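Local coordinates for anthrone oxidase-like protein (Streptomyces ambofaciens, PDB 5F9P) that probably acts as a monooxygenase, carrying out the oxidative C-C bond cleavage that opens ring B in atypical angucycline biosynthesis, at residues 15-20 and 92-97; 22-27 and 55-60. All blocks are in the same frame, centred on the assembly; numbering follows the deposited sequence.

Overall arrangement
The chain folds into a closed eight-stranded antiparallel barrel with helices packed on its outside. From the N terminus, strand 10-17 leads through a short loop into helix 21-37, then come strands 43-51 and 56-63, two further helices, and strand 92-105. Interaction 1 joins strand 10-17 to strand 92-105 and closes a long loop of 71 residues. Interaction 2, which sets helix 21-37 against the start of strand 56-63, closes a shorter loop nested inside it. Strand 10-17 lies between strands 92-105 and 56-63, and F16 O probably accepts a hydrogen bond from T57 N. The two contacts therefore adjoin, their centres about 8 Å apart.

Interaction 1 (15-20 and 92-97); sequences LFTTDT and SIRLMQ
Strands 15-17 and 92-97 run antiparallel, their axes 4.9 Å apart, as neighbours in a dimeric alpha-beta barrel fold that one chain here closes alone. L15 and R94 form a hydrogen-bonded pair, L15 N donating to R94 O at 2.7 Å (176°, nearly straight) and R94 N returning a bond to L15 O. F16 and I93 form the non-hydrogen-bonded pair that follows, and T17 and S92 the next hydrogen-bonded pair, with T17 N donating to S92 O.

L15, T17, S92 and R94 share the face turned to the barrel interior, where Y217 and Y221 of strand 217-228 touch L15. With chi1 at 172°, L15 swings CG away from its amide nitrogen and lays CD2 over one face of the R94 guanidinium, 3.9 Å from NH1. Selenomethionine M96 CE meets L15 CB at 3.6 Å. On the outer face, the F16 ring receives I93 CG1 at its edge, 3.8 Å from CD1, and F86 and L27 also pack there.

A water donates to L15 O, pairs with S92 OG and accepts a weak bond from R94 NH1 in the guanidinium plane. S92 OG also forms a short 2.5 Å hydrogen bond to T17 OG1, itself bonded to T91 OG1.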
# COMPACT_ATOMS: atom_id res chain seq x y z
N LEU A 15 -7.57 -0.09 -0.84
CA LEU A 15 -7.32 0.55 -2.11
C LEU A 15 -8.63 1.02 -2.74
O LEU A 15 -9.56 0.23 -2.92
CB LEU A 15 -6.63 -0.45 -3.05
CG LEU A 15 -6.45 0.00 -4.50
CD1 LEU A 15 -5.53 1.21 -4.57
CD2 LEU A 15 -5.91 -1.15 -5.34
N PHE A 16 -8.69 2.30 -3.07
CA PHE A 16 -9.88 2.89 -3.66
C PHE A 16 -9.53 3.58 -4.98
O PHE A 16 -8.53 4.31 -5.07
CB PHE A 16 -10.46 3.93 -2.70
CG PHE A 16 -10.73 3.40 -1.32
CD1 PHE A 16 -11.91 2.73 -1.04
CD2 PHE A 16 -9.82 3.60 -0.30
CE1 PHE A 16 -12.17 2.24 0.22
CE2 PHE A 16 -10.07 3.13 0.98
CZ PHE A 16 -11.25 2.44 1.24
N THR A 17 -10.33 3.35 -6.01
CA THR A 17 -10.19 4.05 -7.28
C THR A 17 -11.42 4.93 -7.48
O THR A 17 -12.51 4.61 -7.00
CB THR A 17 -10.07 3.07 -8.48
OG1 THR A 17 -11.25 2.27 -8.58
CG2 THR A 17 -8.88 2.15 -8.29
N THR A 18 -11.25 6.06 -8.15
CA THR A 18 -12.37 6.93 -8.45
C THR A 18 -12.14 7.67 -9.77
O THR A 18 -11.07 7.54 -10.36
CB THR A 18 -12.64 7.91 -7.30
OG1 THR A 18 -13.92 8.54 -7.49
CG2 THR A 18 -11.55 8.96 -7.21
N ASP A 19 -13.12 8.44 -10.23
CA ASP A 19 -13.02 9.01 -11.58
C ASP A 19 -12.98 10.55 -11.68
O ASP A 19 -12.91 11.08 -12.79
CB ASP A 19 -14.13 8.45 -12.49
CG ASP A 19 -15.52 8.74 -11.97
OD1 ASP A 19 -15.66 9.42 -10.93
OD2 ASP A 19 -16.49 8.30 -12.63
N THR A 20 -13.01 11.25 -10.55
CA THR A 20 -12.82 12.70 -10.57
C THR A 20 -11.97 13.13 -9.39
O THR A 20 -11.97 12.47 -8.35
CB THR A 20 -14.17 13.50 -10.50
OG1 THR A 20 -14.70 13.47 -9.17
CG2 THR A 20 -15.19 12.94 -11.47
N SER A 92 -14.07 1.46 -7.62
CA SER A 92 -13.77 0.17 -7.02
C SER A 92 -13.22 0.29 -5.59
O SER A 92 -12.66 1.33 -5.20
CB SER A 92 -12.78 -0.64 -7.87
OG SER A 92 -11.47 -0.11 -7.77
N ILE A 93 -13.36 -0.79 -4.84
CA ILE A 93 -12.88 -0.89 -3.48
C ILE A 93 -12.22 -2.25 -3.30
O ILE A 93 -12.84 -3.28 -3.59
CB ILE A 93 -14.05 -0.81 -2.49
CG1 ILE A 93 -14.68 0.59 -2.52
CG2 ILE A 93 -13.60 -1.21 -1.08
CD1 ILE A 93 -16.04 0.63 -1.83
N ARG A 94 -10.98 -2.27 -2.83
CA ARG A 94 -10.30 -3.51 -2.50
C ARG A 94 -9.68 -3.39 -1.12
O ARG A 94 -8.83 -2.52 -0.89
CB ARG A 94 -9.22 -3.85 -3.54
CG ARG A 94 -9.76 -4.50 -4.81
CD ARG A 94 -9.55 -3.61 -6.01
NE ARG A 94 -8.70 -4.25 -7.01
CZ ARG A 94 -8.12 -3.60 -8.03
NH1 ARG A 94 -8.28 -2.29 -8.17
NH2 ARG A 94 -7.37 -4.28 -8.89
N LEU A 95 -10.11 -4.26 -0.21
CA LEU A 95 -9.59 -4.24 1.15
C LEU A 95 -8.76 -5.49 1.31
O LEU A 95 -9.30 -6.60 1.40
CB LEU A 95 -10.73 -4.21 2.17
CG LEU A 95 -11.92 -3.29 1.94
CD1 LEU A 95 -12.96 -3.55 3.03
CD2 LEU A 95 -11.53 -1.81 1.92
N MSE A 96 -7.45 -5.30 1.37
CA MSE A 96 -6.52 -6.41 1.21
C MSE A 96 -5.72 -6.72 2.47
O MSE A 96 -5.08 -5.84 3.03
CB MSE A 96 -5.57 -6.11 0.04
CG MSE A 96 -6.25 -6.10 -1.33
SE MSE A 96 -5.08 -5.34 -2.69
CE MSE A 96 -5.07 -3.49 -2.02
N GLN A 97 -5.75 -7.97 2.90
CA GLN A 97 -5.01 -8.37 4.09
C GLN A 97 -3.72 -9.07 3.68
O GLN A 97 -3.73 -9.98 2.85
CB GLN A 97 -5.87 -9.29 4.97
CG GLN A 97 -7.25 -8.71 5.28
CD GLN A 97 -8.14 -9.68 6.04
OE1 GLN A 97 -7.67 -10.46 6.86
NE2 GLN A 97 -9.44 -9.64 5.76
O HOH W 1 -9.84 -0.63 -5.73

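Interaction 2 (22-27 and 55-60); sequences EKQGKL and HGTLNF
Q24 OE1 accepts two hydrogen bonds where helix 21-37 meets the first residues of strand 56-63: one from G56 N at 3.0 Å and one from a water at 2.7 Å. The arrangement belongs to the beta-alpha-beta crossover of the ferredoxin-like half-barrel, in which helix 21-37 links the parallel strands 10-17 and 43-51 and lies over strand 56-63 between them. Helix and strand segments run nearly the same way, at 20°, with their axes 8.0 Å apart.

The G56 donor sits above the carbonyl plane of the Q24 amide, 47° out of it. At the other end of the amide, NE2 donates to G51 O and weakly to S50 OG, which, with the bonds to OE1, restrains the turn of the group. The same water lies unusually close to H55 ND1 (2.5 Å), so this link to the imidazole is doubtful in detail; the ring edge faces OE1.

The backbone conformation of G56 would press a CB against the carbonyl O of H55, which calls for glycine. One residue on, T57 points toward the helix and adds an apolar contact. The extended Q24 side chain runs past T57 the opposite way, its amide reaching the strand's first residues. With T57 CG2 anti to the carbonyl carbon (chi1 59° for OG1), this methyl lies 4.1 Å from Q24 CG and 3.9 Å from L27 CB. L27 also rests on F16 of the neighbouring strand. T57 OG1 is buried without a polar partner, its nearest neighbour across the contact being L27 CD1 at 3.9 Å.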
# COMPACT_ATOMS: atom_id res chain seq x y z
N GLU A 22 -12.56 15.55 -7.54
CA GLU A 22 -13.46 15.97 -6.47
C GLU A 22 -13.81 14.79 -5.57
O GLU A 22 -13.85 14.92 -4.34
CB GLU A 22 -14.75 16.59 -7.03
CG GLU A 22 -14.57 17.96 -7.67
CD GLU A 22 -14.06 17.88 -9.10
OE1 GLU A 22 -13.97 16.76 -9.66
OE2 GLU A 22 -13.76 18.95 -9.68
N LYS A 23 -14.06 13.64 -6.18
CA LYS A 23 -14.34 12.44 -5.42
C LYS A 23 -13.10 11.96 -4.67
O LYS A 23 -13.21 11.38 -3.60
CB LYS A 23 -14.91 11.33 -6.31
CG LYS A 23 -16.31 11.62 -6.84
CD LYS A 23 -16.77 10.49 -7.75
CE LYS A 23 -18.03 10.82 -8.51
NZ LYS A 23 -18.28 9.76 -9.52
N GLN A 24 -11.92 12.21 -5.24
CA GLN A 24 -10.69 11.89 -4.52
C GLN A 24 -10.56 12.72 -3.25
O GLN A 24 -10.22 12.20 -2.19
CB GLN A 24 -9.44 12.06 -5.39
CG GLN A 24 -8.16 11.76 -4.61
CD GLN A 24 -6.94 11.70 -5.49
OE1 GLN A 24 -6.99 11.15 -6.59
NE2 GLN A 24 -5.83 12.26 -5.02
N GLY A 25 -10.81 14.02 -3.35
CA GLY A 25 -10.74 14.87 -2.18
C GLY A 25 -11.72 14.42 -1.11
O GLY A 25 -11.42 14.44 0.11
N LYS A 26 -12.90 14.01 -1.55
CA LYS A 26 -13.94 13.52 -0.65
C LYS A 26 -13.54 12.21 0.01
O LYS A 26 -13.76 12.01 1.20
CB LYS A 26 -15.28 13.37 -1.39
CG LYS A 26 -16.43 12.97 -0.47
CD LYS A 26 -17.70 13.74 -0.80
CE LYS A 26 -18.01 13.68 -2.30
NZ LYS A 26 -19.33 14.30 -2.66
N LEU A 27 -12.95 11.31 -0.78
CA LEU A 27 -12.38 10.08 -0.24
C LEU A 27 -11.37 10.37 0.86
O LEU A 27 -11.40 9.76 1.93
CB LEU A 27 -11.68 9.29 -1.34
CG LEU A 27 -12.47 8.20 -2.06
CD1 LEU A 27 -11.68 7.72 -3.27
CD2 LEU A 27 -12.74 7.04 -1.09
N HIS A 55 -6.72 9.04 -10.33
CA HIS A 55 -7.55 9.31 -9.17
C HIS A 55 -7.78 8.07 -8.32
O HIS A 55 -8.11 7.00 -8.84
CB HIS A 55 -8.90 9.89 -9.58
CG HIS A 55 -8.79 11.05 -10.51
ND1 HIS A 55 -8.08 12.19 -10.19
CD2 HIS A 55 -9.29 11.26 -11.75
CE1 HIS A 55 -8.14 13.04 -11.20
NE2 HIS A 55 -8.86 12.50 -12.16
N GLY A 56 -7.59 8.22 -7.02
CA GLY A 56 -7.88 7.16 -6.08
C GLY A 56 -7.10 7.43 -4.82
O GLY A 56 -6.38 8.41 -4.76
N THR A 57 -7.25 6.56 -3.83
CA THR A 57 -6.54 6.68 -2.57
C THR A 57 -6.11 5.30 -2.07
O THR A 57 -6.55 4.27 -2.58
CB THR A 57 -7.43 7.31 -1.48
OG1 THR A 57 -8.59 6.49 -1.29
CG2 THR A 57 -7.86 8.71 -1.87
N LEU A 58 -5.28 5.30 -1.03
CA LEU A 58 -4.80 4.06 -0.44
C LEU A 58 -4.57 4.29 1.04
O LEU A 58 -3.93 5.27 1.43
CB LEU A 58 -3.49 3.60 -1.10
CG LEU A 58 -2.75 2.42 -0.46
CD1 LEU A 58 -3.54 1.13 -0.63
CD2 LEU A 58 -1.34 2.27 -1.04
N ASN A 59 -5.11 3.40 1.87
CA ASN A 59 -4.80 3.39 3.30
C ASN A 59 -3.92 2.20 3.64
O ASN A 59 -4.29 1.04 3.37
CB ASN A 59 -6.09 3.35 4.13
CG ASN A 59 -5.96 4.12 5.43
OD1 ASN A 59 -4.86 4.38 5.89
ND2 ASN A 59 -7.10 4.52 6.01
N PHE A 60 -2.75 2.48 4.20
CA PHE A 60 -1.84 1.44 4.66
C PHE A 60 -2.03 1.33 6.17
O PHE A 60 -1.66 2.24 6.92
CB PHE A 60 -0.41 1.86 4.34
CG PHE A 60 0.62 0.77 4.50
CD1 PHE A 60 0.94 0.26 5.76
CD2 PHE A 60 1.32 0.29 3.39
CE1 PHE A 60 1.91 -0.72 5.91
CE2 PHE A 60 2.31 -0.69 3.53
CZ PHE A 60 2.60 -1.20 4.79
O HOH W 2 -6.11 12.64 -8.64